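Local atomic coordinates of 3-methyladenine dna-glycosylase (Archaeoglobus fulgidus, PDB entry 2JHN), a protein that belongs to the AlkA-like DNA glycosylases of the helix-hairpin-helix superfamily, joining a TATA-box-binding-protein-like domain to a base excision DNA repair domain. Residues A45-A50 and E61-N66. The protein carries 1 engineered substitution. Sequence-based numbering, arbitrary orientation.
Sequences AVAVMA and EGNFEN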
loop_
_atom_site.group_PDB
_atom_site.type_symbol
_atom_site.label_atom_id
_atom_site.label_comp_id
_atom_site.label_asym_id
_atom_site.label_seq_id
_atom_site.Cartn_x
_atom_site.Cartn_y
_atom_site.Cartn_z
ATOM N N ALA A 45 9.115 -18.490 3.925
ATOM C CA ALA A 45 7.869 -17.821 4.305
ATOM C C ALA A 45 7.492 -18.136 5.743
ATOM O O ALA A 45 7.458 -19.298 6.153
ATOM C CB ALA A 45 6.747 -18.212 3.376
ATOM N N VAL A 46 7.218 -17.079 6.498
ATOM C CA VAL A 46 6.755 -17.172 7.875
ATOM C C VAL A 46 5.351 -16.578 8.025
ATOM O O VAL A 46 4.933 -15.710 7.230
ATOM C CB VAL A 46 7.753 -16.519 8.887
ATOM C CG1 VAL A 46 9.080 -17.270 8.881
ATOM C CG2 VAL A 46 7.976 -15.031 8.593
ATOM N N ALA A 47 4.634 -17.066 9.031
ATOM C CA ALA A 47 3.313 -16.559 9.383
ATOM C C ALA A 47 3.488 -15.368 10.335
ATOM O O ALA A 47 4.281 -15.427 11.289
ATOM C CB ALA A 47 2.479 -17.658 10.049
ATOM N N VAL A 48 2.788 -14.272 10.047
ATOM C CA VAL A 48 2.746 -13.117 10.953
ATOM C C VAL A 48 1.290 -12.684 11.086
ATOM O O VAL A 48 0.564 -12.652 10.096
ATOM C CB VAL A 48 3.605 -11.921 10.463
ATOM C CG1 VAL A 48 3.520 -10.748 11.460
ATOM C CG2 VAL A 48 5.076 -12.324 10.313
ATOM N N MET A 49 0.860 -12.372 12.317
ATOM C CA MET A 49 -0.444 -11.758 12.528
ATOM C C MET A 49 -0.298 -10.647 13.561
ATOM O O MET A 49 0.636 -10.650 14.368
ATOM C CB MET A 49 -1.493 -12.791 12.969
ATOM C CG MET A 49 -1.350 -13.220 14.395
ATOM S SD MET A 49 -2.349 -14.665 14.767
ATOM C CE MET A 49 -3.957 -13.961 14.856
ATOM N N ALA A 50 -1.209 -9.693 13.524
ATOM C CA ALA A 50 -1.135 -8.551 14.432
ATOM C C ALA A 50 -2.528 -8.027 14.731
ATOM O O ALA A 50 -3.420 -8.095 13.897
ATOM C CB ALA A 50 -0.245 -7.443 13.863
ATOM N N GLU A 61 1.980 -12.034 16.636
ATOM C CA GLU A 61 2.264 -13.462 16.764
ATOM C C GLU A 61 2.721 -14.006 15.416
ATOM O O GLU A 61 2.343 -13.486 14.350
ATOM C CB GLU A 61 1.013 -14.205 17.225
ATOM C CG GLU A 61 0.478 -13.777 18.587
ATOM C CD GLU A 61 -0.704 -14.626 19.034
ATOM O OE1 GLU A 61 -0.575 -15.871 19.058
ATOM O OE2 GLU A 61 -1.762 -14.061 19.368
ATOM N N GLY A 62 3.521 -15.069 15.455
ATOM C CA GLY A 62 4.012 -15.672 14.223
ATOM C C GLY A 62 5.010 -16.768 14.521
ATOM O O GLY A 62 5.355 -16.992 15.686
ATOM N N ASN A 63 5.489 -17.431 13.470
ATOM C CA ASN A 63 6.371 -18.588 13.640
ATOM C C ASN A 63 7.832 -18.331 13.268
ATOM O O ASN A 63 8.609 -19.282 13.099
ATOM C CB ASN A 63 5.810 -19.815 12.920
ATOM C CG ASN A 63 5.836 -19.678 11.416
ATOM O OD1 ASN A 63 6.167 -18.610 10.878
ATOM N ND2 ASN A 63 5.499 -20.769 10.719
ATOM N N PHE A 64 8.192 -17.049 13.136
ATOM C CA PHE A 64 9.590 -16.621 13.029
ATOM C C PHE A 64 10.336 -16.785 14.368
ATOM O O PHE A 64 9.723 -16.980 15.418
ATOM C CB PHE A 64 9.695 -15.172 12.509
ATOM C CG PHE A 64 8.869 -14.164 13.292
ATOM C CD1 PHE A 64 9.412 -13.500 14.394
ATOM C CD2 PHE A 64 7.560 -13.870 12.909
ATOM C CE1 PHE A 64 8.648 -12.571 15.122
ATOM C CE2 PHE A 64 6.789 -12.940 13.621
ATOM C CZ PHE A 64 7.335 -12.289 14.722
ATOM N N GLU A 65 11.661 -16.720 14.316
ATOM C CA GLU A 65 12.487 -16.880 15.503
ATOM C C GLU A 65 12.553 -15.579 16.300
ATOM O O GLU A 65 12.366 -14.497 15.747
ATOM C CB GLU A 65 13.895 -17.349 15.107
ATOM C CG GLU A 65 13.944 -18.594 14.198
ATOM C CD GLU A 65 13.205 -19.804 14.781
ATOM O OE1 GLU A 65 13.173 -19.963 16.027
ATOM O OE2 GLU A 65 12.654 -20.601 13.988
ATOM N N ASN A 66 12.819 -15.691 17.600
ATOM C CA ASN A 66 12.927 -14.528 18.487
ATOM C C ASN A 66 13.958 -13.523 18.022
ATOM O O ASN A 66 13.776 -12.319 18.174
ATOM C CB ASN A 66 13.282 -14.962 19.915
ATOM C CG ASN A 66 12.340 -15.991 20.456
ATOM O OD1 ASN A 66 11.158 -16.009 20.102
ATOM N ND2 ASN A 66 12.847 -16.871 21.316
HETATM O O HOH W 1 7.198 -21.072 8.188
#
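Met49 and Glu61 exchange two backbone hydrogen bonds, Met49 N to Glu61 O at 2.8 Å and Glu61 N to Met49 O at 3.0 Å, as an antiparallel hydrogen-bonded pair. Past the end of strand 57-62, Asn63 keeps one backbone bond, N to Ala47 O, while its side-chain OD1 stands in for a backbone carbonyl and accepts from Ala47 N at 2.9 Å. With CG tucked between its own backbone N and carbonyl carbon (chi1 68°), the Asn63 amide swings across to strand 44-54, and the Ala47 N-H reaches OD1 from above the carbonyl plane. A water accepts a weak bond from Asn63 ND2 and donates to Ala45 O. These segments belong to the hairpin of strands 44-54 and 57-62, in the antiparallel sheet of the TATA-box-binding-protein-like domain; strand 34-41 flanks 44-54 on its other edge. Gly62 pairs with Val48 without hydrogen bonds, their CA atoms 4.3 Å apart. On the face that carries Val48, Val48 CG2 meets Phe64 CE2 obliquely at 3.8 Å, while the Phe64 ring also stacks with Trp2 and touches helix 69-80. On the other face Met49 CG lies alongside Glu61 CB at 3.8 Å, and Glu61 OE2 is hydrogen-bonded to the Tyr51 hydroxyl.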